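Local coordinates for ribulose bisphosphate carboxylase (Hyperthermus butylicus DSM 5456, PDB 6HUN), which probably adds carbon dioxide and water to ribulose 1,5-bisphosphate, giving two molecules of 3-phosphoglycerate, in an archaeal route of AMP breakdown, at residues F110-L123 with V137-F150. Sequence-based numbering, arbitrary orientation.
Sequences FEEGSIPNFASSIL and VEDVYFPPSYLETF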
loop_
_atom_site.group_PDB
_atom_site.type_symbol
_atom_site.label_atom_id
_atom_site.label_comp_id
_atom_site.label_asym_id
_atom_site.label_seq_id
_atom_site.Cartn_x
_atom_site.Cartn_y
_atom_site.Cartn_z
ATOM N N PHE A 110 18.977 -5.775 3.757
ATOM C CA PHE A 110 17.906 -5.821 2.754
ATOM C C PHE A 110 18.017 -7.080 1.890
ATOM O O PHE A 110 19.119 -7.488 1.516
ATOM C CB PHE A 110 17.955 -4.532 1.902
ATOM C CG PHE A 110 17.910 -3.270 2.762
ATOM C CD1 PHE A 110 16.709 -2.857 3.344
ATOM C CD2 PHE A 110 19.061 -2.514 3.000
ATOM C CE1 PHE A 110 16.655 -1.713 4.139
ATOM C CE2 PHE A 110 19.035 -1.392 3.795
ATOM C CZ PHE A 110 17.835 -0.960 4.350
ATOM N N GLU A 111 16.879 -7.709 1.580
ATOM C CA GLU A 111 16.900 -8.809 0.629
ATOM C C GLU A 111 17.060 -8.256 -0.784
ATOM O O GLU A 111 16.406 -7.269 -1.167
ATOM C CB GLU A 111 15.634 -9.649 0.704
ATOM C CG GLU A 111 15.747 -10.867 -0.245
ATOM C CD GLU A 111 14.498 -11.760 -0.284
ATOM O OE1 GLU A 111 13.739 -11.796 0.691
ATOM O OE2 GLU A 111 14.324 -12.489 -1.299
ATOM N N GLU A 112 17.901 -8.918 -1.581
ATOM C CA GLU A 112 18.155 -8.438 -2.934
ATOM C C GLU A 112 16.875 -8.356 -3.736
ATOM O O GLU A 112 16.120 -9.326 -3.810
ATOM C CB GLU A 112 19.079 -9.436 -3.676
ATOM C CG GLU A 112 20.408 -9.596 -3.115
ATOM C CD GLU A 112 20.542 -10.705 -2.027
ATOM O OE1 GLU A 112 21.626 -11.355 -2.056
ATOM O OE2 GLU A 112 19.641 -10.878 -1.129
ATOM N N GLY A 113 16.725 -7.260 -4.492
ATOM C CA GLY A 113 15.625 -7.135 -5.435
ATOM C C GLY A 113 14.221 -7.118 -4.854
ATOM O O GLY A 113 13.268 -7.371 -5.596
ATOM N N SER A 114 14.041 -6.889 -3.545
ATOM C CA SER A 114 12.696 -7.014 -2.936
ATOM C C SER A 114 12.190 -5.656 -2.462
ATOM O O SER A 114 12.565 -5.216 -1.374
ATOM C CB SER A 114 12.722 -7.987 -1.761
ATOM O OG SER A 114 11.433 -8.016 -1.101
ATOM N N ILE A 115 11.242 -5.014 -3.166
ATOM C CA ILE A 115 10.642 -3.793 -2.626
ATOM C C ILE A 115 9.862 -4.089 -1.350
ATOM O O ILE A 115 9.909 -3.267 -0.410
ATOM C CB ILE A 115 9.791 -3.095 -3.698
ATOM C CG1 ILE A 115 10.630 -2.744 -4.930
ATOM C CG2 ILE A 115 9.122 -1.852 -3.092
ATOM C CD1 ILE A 115 11.578 -1.576 -4.699
ATOM N N PRO A 116 9.099 -5.182 -1.247
ATOM C CA PRO A 116 8.418 -5.455 0.017
ATOM C C PRO A 116 9.354 -5.508 1.200
ATOM O O PRO A 116 8.985 -5.006 2.275
ATOM C CB PRO A 116 7.750 -6.818 -0.229
ATOM C CG PRO A 116 7.449 -6.746 -1.736
ATOM C CD PRO A 116 8.718 -6.166 -2.285
ATOM N N ASN A 117 10.517 -6.118 1.055
ATOM C CA ASN A 117 11.369 -6.209 2.258
ATOM C C ASN A 117 11.934 -4.829 2.601
ATOM O O ASN A 117 12.040 -4.463 3.770
ATOM C CB ASN A 117 12.502 -7.187 2.044
ATOM C CG ASN A 117 13.414 -7.284 3.266
ATOM O OD1 ASN A 117 14.626 -7.024 3.165
ATOM N ND2 ASN A 117 12.848 -7.710 4.405
ATOM N N PHE A 118 12.264 -4.048 1.584
ATOM C CA PHE A 118 12.729 -2.681 1.821
ATOM C C PHE A 118 11.692 -1.891 2.563
ATOM O O PHE A 118 11.970 -1.272 3.606
ATOM C CB PHE A 118 13.065 -1.971 0.472
ATOM C CG PHE A 118 13.200 -0.493 0.641
ATOM C CD1 PHE A 118 14.409 0.018 1.096
ATOM C CD2 PHE A 118 12.124 0.356 0.444
ATOM C CE1 PHE A 118 14.545 1.359 1.320
ATOM C CE2 PHE A 118 12.245 1.732 0.671
ATOM C CZ PHE A 118 13.460 2.217 1.137
ATOM N N ALA A 119 10.443 -1.954 2.081
ATOM C CA ALA A 119 9.367 -1.188 2.703
ATOM C C ALA A 119 9.088 -1.665 4.129
ATOM O O ALA A 119 8.716 -0.863 4.999
ATOM C CB ALA A 119 8.096 -1.307 1.875
ATOM N N SER A 120 9.206 -2.967 4.387
ATOM C CA SER A 120 8.906 -3.402 5.749
ATOM C C SER A 120 9.891 -2.839 6.763
ATOM O O SER A 120 9.557 -2.784 7.952
ATOM C CB SER A 120 8.922 -4.924 5.850
ATOM O OG SER A 120 10.242 -5.411 5.689
ATOM N N SER A 121 11.094 -2.460 6.321
ATOM C CA SER A 121 12.117 -1.866 7.206
ATOM C C SER A 121 11.925 -0.356 7.304
ATOM O O SER A 121 11.561 0.193 8.348
ATOM C CB SER A 121 13.505 -2.150 6.628
ATOM O OG SER A 121 13.863 -3.498 6.998
ATOM N N ILE A 122 12.146 0.309 6.188
ATOM C CA ILE A 122 12.228 1.780 6.172
ATOM C C ILE A 122 10.849 2.432 6.077
ATOM O O ILE A 122 10.708 3.615 6.466
ATOM C CB ILE A 122 13.164 2.177 5.037
ATOM C CG1 ILE A 122 14.600 1.789 5.474
ATOM C CG2 ILE A 122 13.137 3.665 4.716
ATOM C CD1 ILE A 122 15.609 2.058 4.423
ATOM N N LEU A 123 9.842 1.706 5.585
ATOM C CA LEU A 123 8.463 2.214 5.553
ATOM C C LEU A 123 7.554 1.417 6.463
ATOM O O LEU A 123 6.352 1.312 6.202
ATOM C CB LEU A 123 7.851 2.187 4.120
ATOM C CG LEU A 123 8.773 2.860 3.093
ATOM C CD1 LEU A 123 8.077 2.774 1.692
ATOM C CD2 LEU A 123 9.052 4.317 3.491
ATOM N N VAL A 137 9.088 10.047 5.420
ATOM C CA VAL A 137 10.295 9.528 4.758
ATOM C C VAL A 137 10.471 10.366 3.508
ATOM O O VAL A 137 9.640 10.294 2.599
ATOM C CB VAL A 137 10.197 8.030 4.419
ATOM C CG1 VAL A 137 11.609 7.585 3.966
ATOM C CG2 VAL A 137 9.801 7.253 5.685
ATOM N N GLU A 138 11.529 11.173 3.477
ATOM C CA GLU A 138 11.664 12.144 2.396
ATOM C C GLU A 138 12.397 11.562 1.169
ATOM O O GLU A 138 12.026 11.847 0.014
ATOM C CB GLU A 138 12.430 13.379 2.904
ATOM C CG GLU A 138 11.844 14.079 4.127
ATOM C CD GLU A 138 10.609 14.945 3.808
ATOM O OE1 GLU A 138 9.952 14.791 2.761
ATOM O OE2 GLU A 138 10.224 15.758 4.679
ATOM N N ASP A 139 13.440 10.769 1.407
ATOM C CA ASP A 139 14.222 10.223 0.323
ATOM C C ASP A 139 15.084 9.097 0.879
ATOM O O ASP A 139 15.366 9.042 2.075
ATOM C CB ASP A 139 15.133 11.317 -0.290
ATOM C CG ASP A 139 15.663 10.929 -1.682
ATOM O OD1 ASP A 139 15.265 9.841 -2.195
ATOM O OD2 ASP A 139 16.402 11.762 -2.271
ATOM N N VAL A 140 15.581 8.264 -0.027
ATOM C CA VAL A 140 16.474 7.159 0.354
ATOM C C VAL A 140 17.468 7.058 -0.761
ATOM O O VAL A 140 17.069 7.039 -1.929
ATOM C CB VAL A 140 15.725 5.818 0.539
ATOM C CG1 VAL A 140 16.727 4.697 0.869
ATOM C CG2 VAL A 140 14.737 5.923 1.710
ATOM N N TYR A 141 18.755 7.013 -0.378
ATOM C CA TYR A 141 19.852 6.827 -1.306
ATOM C C TYR A 141 20.125 5.340 -1.366
ATOM O O TYR A 141 20.315 4.699 -0.314
ATOM C CB TYR A 141 21.095 7.548 -0.812
ATOM C CG TYR A 141 22.371 6.942 -1.415
ATOM C CD1 TYR A 141 22.715 7.233 -2.716
ATOM C CD2 TYR A 141 23.165 6.064 -0.699
ATOM C CE1 TYR A 141 23.898 6.708 -3.315
ATOM C CE2 TYR A 141 24.375 5.489 -1.295
ATOM C CZ TYR A 141 24.691 5.833 -2.604
ATOM O OH TYR A 141 25.810 5.337 -3.243
ATOM N N PHE A 142 20.134 4.801 -2.584
ATOM C CA PHE A 142 20.404 3.391 -2.817
ATOM C C PHE A 142 21.808 3.254 -3.388
ATOM O O PHE A 142 22.075 3.840 -4.445
ATOM C CB PHE A 142 19.386 2.787 -3.771
ATOM C CG PHE A 142 18.001 2.789 -3.204
ATOM C CD1 PHE A 142 17.677 1.889 -2.210
ATOM C CD2 PHE A 142 17.095 3.726 -3.576
ATOM C CE1 PHE A 142 16.397 1.898 -1.638
ATOM C CE2 PHE A 142 15.789 3.718 -3.029
ATOM C CZ PHE A 142 15.474 2.819 -2.060
ATOM N N PRO A 143 22.718 2.521 -2.747
ATOM C CA PRO A 143 24.094 2.348 -3.344
ATOM C C PRO A 143 24.066 1.402 -4.524
ATOM O O PRO A 143 23.150 0.582 -4.656
ATOM C CB PRO A 143 24.914 1.764 -2.193
ATOM C CG PRO A 143 23.949 1.048 -1.340
ATOM C CD PRO A 143 22.603 1.833 -1.441
ATOM N N PRO A 144 25.097 1.458 -5.403
ATOM C CA PRO A 144 25.054 0.667 -6.634
ATOM C C PRO A 144 24.824 -0.809 -6.413
ATOM O O PRO A 144 24.160 -1.442 -7.225
ATOM C CB PRO A 144 26.455 0.922 -7.261
ATOM C CG PRO A 144 26.845 2.239 -6.761
ATOM C CD PRO A 144 26.213 2.412 -5.381
ATOM N N SER A 145 25.403 -1.400 -5.374
ATOM C CA SER A 145 25.342 -2.849 -5.232
ATOM C C SER A 145 23.943 -3.294 -4.853
ATOM O O SER A 145 23.528 -4.417 -5.155
ATOM C CB SER A 145 26.355 -3.302 -4.188
ATOM O OG SER A 145 26.057 -2.635 -2.970
ATOM N N TYR A 146 23.198 -2.415 -4.208
ATOM C CA TYR A 146 21.826 -2.746 -3.908
ATOM C C TYR A 146 20.903 -2.327 -5.050
ATOM O O TYR A 146 19.994 -3.084 -5.426
ATOM C CB TYR A 146 21.473 -2.059 -2.603
ATOM C CG TYR A 146 20.055 -2.346 -2.092
ATOM C CD1 TYR A 146 19.552 -3.642 -1.991
ATOM C CD2 TYR A 146 19.249 -1.305 -1.727
ATOM C CE1 TYR A 146 18.231 -3.878 -1.503
ATOM C CE2 TYR A 146 17.942 -1.524 -1.251
ATOM C CZ TYR A 146 17.454 -2.786 -1.137
ATOM O OH TYR A 146 16.158 -2.906 -0.660
ATOM N N LEU A 147 21.142 -1.132 -5.610
ATOM C CA LEU A 147 20.292 -0.617 -6.684
ATOM C C LEU A 147 20.302 -1.565 -7.877
ATOM O O LEU A 147 19.261 -1.829 -8.475
ATOM C CB LEU A 147 20.742 0.795 -7.082
ATOM C CG LEU A 147 19.933 1.505 -8.154
ATOM C CD1 LEU A 147 18.499 1.706 -7.641
ATOM C CD2 LEU A 147 20.500 2.848 -8.521
ATOM N N GLU A 148 21.462 -2.159 -8.191
ATOM C CA GLU A 148 21.469 -3.053 -9.339
ATOM C C GLU A 148 20.784 -4.393 -9.102
ATOM O O GLU A 148 20.694 -5.171 -10.052
ATOM C CB GLU A 148 22.924 -3.277 -9.818
ATOM C CG GLU A 148 23.824 -4.047 -8.856
ATOM C CD GLU A 148 25.309 -4.062 -9.328
ATOM O OE1 GLU A 148 25.725 -3.141 -10.077
ATOM O OE2 GLU A 148 26.060 -5.003 -8.966
ATOM N N THR A 149 20.266 -4.725 -7.901
ATOM C CA THR A 149 19.474 -5.938 -7.795
ATOM C C THR A 149 18.044 -5.760 -8.309
ATOM O O THR A 149 17.266 -6.728 -8.329
ATOM C CB THR A 149 19.484 -6.436 -6.331
ATOM O OG1 THR A 149 18.765 -5.550 -5.454
ATOM C CG2 THR A 149 20.921 -6.547 -5.842
ATOM N N PHE A 150 17.671 -4.533 -8.706
ATOM C CA PHE A 150 16.360 -4.218 -9.223
ATOM C C PHE A 150 16.444 -4.034 -10.743
ATOM O O PHE A 150 17.502 -3.645 -11.263
ATOM C CB PHE A 150 15.846 -2.936 -8.575
ATOM C CG PHE A 150 15.639 -3.083 -7.108
ATOM C CD1 PHE A 150 14.388 -3.517 -6.628
ATOM C CD2 PHE A 150 16.644 -2.782 -6.213
ATOM C CE1 PHE A 150 14.165 -3.714 -5.258
ATOM C CE2 PHE A 150 16.427 -2.971 -4.806
ATOM C CZ PHE A 150 15.180 -3.410 -4.340
HETATM O O HOH W 1 15.084 -5.164 -0.129
#
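Tyr-146 reaches between Phe-110 and Phe-118 with its hydroxyl end foremost. With CG anti to the backbone N (chi1 -178°), Phe-110 CD2 lies over one face of its ring, the two rings meeting obliquely, and its OH comes 3.4 Å from Phe-118 CB. That buried hydroxyl donates to a water 2.6 Å from OH, which in turn donates to the carbonyls of Glu-111 and Ser-114, tying the ring to the type II turn that leads into helix 115-122. Deeper in, Phe-142 turns its edge to a face of Phe-118 in an offset edge-to-face pair, CE1 to CE1 3.5 Å, with the planes at 61°. Val-140 CG2 meets the same Phe-118 ring at its edge. Here, in the N-terminal domain of the Rubisco large chain, helix 115-122 packs over strand 132-141 of the mixed sheet, while Glu-111, in the turn before the helix, forms a salt bridge with Arg-254 of the second subunit. Leu-123 CD2 closes the other end, 3.7 Å from Val-137 CG2. At the turn, Gly-113 CA sits over the face of Phe-150, 3.9 Å from the ring centroid, and Gly-113 N donates to Thr-149 OG1 (2.8 Å, 141°). The threonine hydroxyl itself donates to Tyr-146 O, in the carbonyl plane; a valine here would probably leave Gly-113 N without its acceptor, weakening the direct link between the turn and the residues after helix 144-147. Ile-115 CD1 presses on Phe-150 CE1 at 3.4 Å.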